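Local coordinates for hypothetical protein (Staphylococcus aureus subsp. aureus, PDB 2ETS) that is of unknown function but belongs to the DUF1798 family of bacterial proteins, whose representatives adopt a four-helical bundle fold, at residues A[45-50]-A[92-97]. Residues are numbered along the deposited sequence; the frame is centred on the assembly and turned at random.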
ATOM      1  N   GLN A  45       3.223   9.004 -17.735  1.00 52.73           N
ATOM      2  CA  GLN A  45       4.523   8.354 -17.728  1.00 53.45           C
ATOM      3  C   GLN A  45       4.896   7.736 -16.405  1.00 54.23           C
ATOM      4  O   GLN A  45       5.684   6.798 -16.390  1.00 55.18           O
ATOM      5  CB  GLN A  45       5.615   9.349 -18.124  1.00 56.31           C
ATOM      6  CG  GLN A  45       5.508   9.831 -19.572  1.00 62.95           C
ATOM      7  CD  GLN A  45       5.562   8.681 -20.562  1.00 68.17           C
ATOM      8  OE1 GLN A  45       6.633   8.150 -20.852  1.00 75.36           O
ATOM      9  NE2 GLN A  45       4.399   8.280 -21.073  1.00 68.86           N
ATOM     10  N   THR A  46       4.341   8.248 -15.299  1.00 54.93           N
ATOM     11  CA  THR A  46       4.742   7.822 -13.954  1.00 53.99           C
ATOM     12  C   THR A  46       3.574   7.332 -13.079  1.00 54.89           C
ATOM     13  O   THR A  46       3.626   6.238 -12.546  1.00 56.26           O
ATOM     14  CB  THR A  46       5.448   8.963 -13.180  1.00 53.87           C
ATOM     15  OG1 THR A  46       6.502   9.539 -13.973  1.00 51.11           O
ATOM     16  CG2 THR A  46       6.013   8.441 -11.831  1.00 55.09           C
ATOM     17  N   VAL A  47       2.540   8.146 -12.911  1.00 53.09           N
ATOM     18  CA  VAL A  47       1.454   7.819 -11.970  1.00 55.14           C
ATOM     19  C   VAL A  47       0.591   6.633 -12.418  1.00 54.04           C
ATOM     20  O   VAL A  47       0.346   5.720 -11.629  1.00 56.78           O
ATOM     21  CB  VAL A  47       0.533   9.034 -11.686  1.00 52.94           C
ATOM     22  CG1 VAL A  47      -0.500   8.681 -10.617  1.00 58.04           C
ATOM     23  CG2 VAL A  47       1.372  10.228 -11.247  1.00 49.38           C
ATOM     24  N   LYS A  48       0.114   6.669 -13.649  1.00 51.75           N
ATOM     25  CA  LYS A  48      -0.735   5.605 -14.165  1.00 54.04           C
ATOM     26  C   LYS A  48      -0.026   4.240 -14.117  1.00 53.40           C
ATOM     27  O   LYS A  48      -0.543   3.299 -13.508  1.00 54.58           O
ATOM     28  CB  LYS A  48      -1.217   5.927 -15.598  1.00 56.38           C
ATOM     29  CG  LYS A  48      -2.403   5.084 -16.068  1.00 55.60           C
ATOM     30  CD  LYS A  48      -2.812   5.431 -17.507  1.00 57.71           C
ATOM     31  CE  LYS A  48      -3.848   4.412 -18.094  1.00 55.27           C
ATOM     32  NZ  LYS A  48      -3.263   3.449 -19.115  1.00 57.68           N
ATOM     33  N   PRO A  49       1.173   4.135 -14.716  1.00 50.85           N
ATOM     34  CA  PRO A  49       1.859   2.852 -14.642  1.00 50.86           C
ATOM     35  C   PRO A  49       2.123   2.353 -13.220  1.00 49.18           C
ATOM     36  O   PRO A  49       2.006   1.162 -12.943  1.00 47.55           O
ATOM     37  CB  PRO A  49       3.193   3.121 -15.366  1.00 53.93           C
ATOM     38  CG  PRO A  49       2.978   4.337 -16.177  1.00 54.33           C
ATOM     39  CD  PRO A  49       1.987   5.154 -15.407  1.00 50.14           C
ATOM     40  N   TYR A  50       2.439   3.268 -12.315  1.00 46.65           N
ATOM     41  CA  TYR A  50       2.736   2.898 -10.954  1.00 46.04           C
ATOM     42  C   TYR A  50       1.514   2.354 -10.225  1.00 49.09           C
ATOM     43  O   TYR A  50       1.566   1.293  -9.586  1.00 51.27           O
ATOM     44  CB  TYR A  50       3.285   4.092 -10.173  1.00 45.24           C
ATOM     45  CG  TYR A  50       3.674   3.685  -8.786  1.00 42.73           C
ATOM     46  CD1 TYR A  50       4.815   2.895  -8.566  1.00 49.95           C
ATOM     47  CD2 TYR A  50       2.874   4.005  -7.703  1.00 48.21           C
ATOM     48  CE1 TYR A  50       5.176   2.506  -7.273  1.00 50.92           C
ATOM     49  CE2 TYR A  50       3.198   3.592  -6.418  1.00 52.50           C
ATOM     50  CZ  TYR A  50       4.368   2.870  -6.211  1.00 48.55           C
ATOM     51  OH  TYR A  50       4.687   2.462  -4.949  1.00 51.88           O
ATOM     52  N   GLU A  92      -1.376   9.415  -4.124  1.00 47.15           N
ATOM     53  CA  GLU A  92      -1.102  10.669  -3.427  1.00 49.17           C
ATOM     54  C   GLU A  92       0.389  10.987  -3.344  1.00 49.96           C
ATOM     55  O   GLU A  92       0.785  12.167  -3.223  1.00 50.42           O
ATOM     56  CB  GLU A  92      -1.745  10.664  -2.046  1.00 47.60           C
ATOM     57  CG  GLU A  92      -3.241  10.706  -2.126  1.00 56.25           C
ATOM     58  CD  GLU A  92      -3.914  10.510  -0.775  1.00 57.47           C
ATOM     59  OE1 GLU A  92      -3.235  10.481   0.270  1.00 62.63           O
ATOM     60  OE2 GLU A  92      -5.146  10.404  -0.786  1.00 85.73           O
ATOM     61  N   CYS A  93       1.215   9.956  -3.473  1.00 50.29           N
ATOM     62  CA  CYS A  93       2.635  10.117  -3.254  1.00 50.96           C
ATOM     63  C   CYS A  93       3.307  10.827  -4.439  1.00 52.06           C
ATOM     64  O   CYS A  93       4.510  11.163  -4.390  1.00 53.18           O
ATOM     65  CB  CYS A  93       3.276   8.762  -2.951  1.00 52.07           C
ATOM     66  SG  CYS A  93       3.367   7.663  -4.415  1.00 49.90           S
ATOM     67  N   HIS A  94       2.513  11.070  -5.481  1.00 50.94           N
ATOM     68  CA  HIS A  94       3.002  11.675  -6.707  1.00 49.02           C
ATOM     69  C   HIS A  94       2.589  13.136  -6.825  1.00 49.09           C
ATOM     70  O   HIS A  94       2.877  13.773  -7.833  1.00 47.65           O
ATOM     71  CB  HIS A  94       2.478  10.883  -7.918  1.00 49.18           C
ATOM     72  CG  HIS A  94       2.949   9.467  -7.959  1.00 46.58           C
ATOM     73  ND1 HIS A  94       4.271   9.115  -8.213  1.00 50.60           N
ATOM     74  CD2 HIS A  94       2.270   8.307  -7.800  1.00 49.22           C
ATOM     75  CE1 HIS A  94       4.375   7.796  -8.182  1.00 54.73           C
ATOM     76  NE2 HIS A  94       3.177   7.284  -7.934  1.00 54.74           N
ATOM     77  N   PHE A  95       1.924  13.664  -5.794  1.00 49.94           N
ATOM     78  CA  PHE A  95       1.394  15.034  -5.829  1.00 51.70           C
ATOM     79  C   PHE A  95       2.017  15.907  -4.757  1.00 50.11           C
ATOM     80  O   PHE A  95       1.977  15.561  -3.569  1.00 50.02           O
ATOM     81  CB  PHE A  95      -0.135  15.034  -5.709  1.00 53.89           C
ATOM     82  CG  PHE A  95      -0.831  14.558  -6.955  1.00 56.63           C
ATOM     83  CD1 PHE A  95      -1.099  13.202  -7.137  1.00 65.51           C
ATOM     84  CD2 PHE A  95      -1.183  15.447  -7.958  1.00 53.25           C
ATOM     85  CE1 PHE A  95      -1.697  12.729  -8.288  1.00 50.76           C
ATOM     86  CE2 PHE A  95      -1.816  14.990  -9.117  1.00 52.02           C
ATOM     87  CZ  PHE A  95      -2.072  13.621  -9.284  1.00 55.88           C
ATOM     88  N   LYS A  96       2.579  17.040  -5.185  1.00 51.16           N
ATOM     89  CA  LYS A  96       3.257  17.981  -4.283  1.00 50.60           C
ATOM     90  C   LYS A  96       2.286  18.569  -3.303  1.00 54.13           C
ATOM     91  O   LYS A  96       2.672  18.888  -2.182  1.00 54.22           O
ATOM     92  CB  LYS A  96       3.964  19.111  -5.038  1.00 52.58           C
ATOM     93  CG  LYS A  96       3.064  20.070  -5.849  1.00 51.09           C
ATOM     94  CD  LYS A  96       3.932  21.095  -6.570  1.00 52.98           C
ATOM     95  CE  LYS A  96       3.120  22.094  -7.372  1.00 52.21           C
ATOM     96  NZ  LYS A  96       3.993  22.977  -8.284  1.00 41.17           N
ATOM     97  N   ARG A  97       1.018  18.673  -3.709  1.00 53.07           N
ATOM     98  CA  ARG A  97       0.017  19.279  -2.863  1.00 52.86           C
ATOM     99  C   ARG A  97      -0.501  18.293  -1.805  1.00 53.35           C
ATOM    100  O   ARG A  97      -1.189  18.680  -0.885  1.00 49.60           O
ATOM    101  CB  ARG A  97      -1.128  19.875  -3.702  1.00 54.06           C
TER
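A single imidazole, that of H94, carries nearly the whole contact and crosses it without a hydrogen bond, showing how one loop residue can bridge a helix and an interhelical connection. The imidazole leads with its edge: NE2 comes within 3.3 Å of Y50 CD2, and the two rings form an offset edge-to-face pair, their planes at 76° and their centroids 5.2 Å apart. With CG anti to the backbone N (chi1 -176°), the Y50 ring extends from helix 43-63 so that CD2 meets H94 while its hydroxyl continues to helix 12-37. One turn back, V47 takes the base of the histidine; its CG2 packs 3.6 Å from H94 CB, while CG1 reaches H94 CD2 at 4.0 Å. V47 CA sits over one face of the imidazole, displaced toward its rim; on the opposite face the neighbouring C93 places SG above the rim, 3.5 Å from H94 NE2. The same sulfur makes an oblique contact with the Y50 ring, 5.4 Å from its centroid. T46 adds a lighter touch through its methyl CG2, 4.1 Å from H94 CE1. Two polar atoms find partners outside the contact: H94 ND1 is hydrogen-bonded to ND1 of H41, which should fix the rotation of the buried imidazole, and Y50 OH to OE1 of E23. Within the loop, a type I turn from E92 to F95, closed by F95 N to E92 O, presents H94 just where helix 76-92 ends. The result is an aromatic edge-to-face contact between a helix and an interhelical loop near one end of a four-helical bundle.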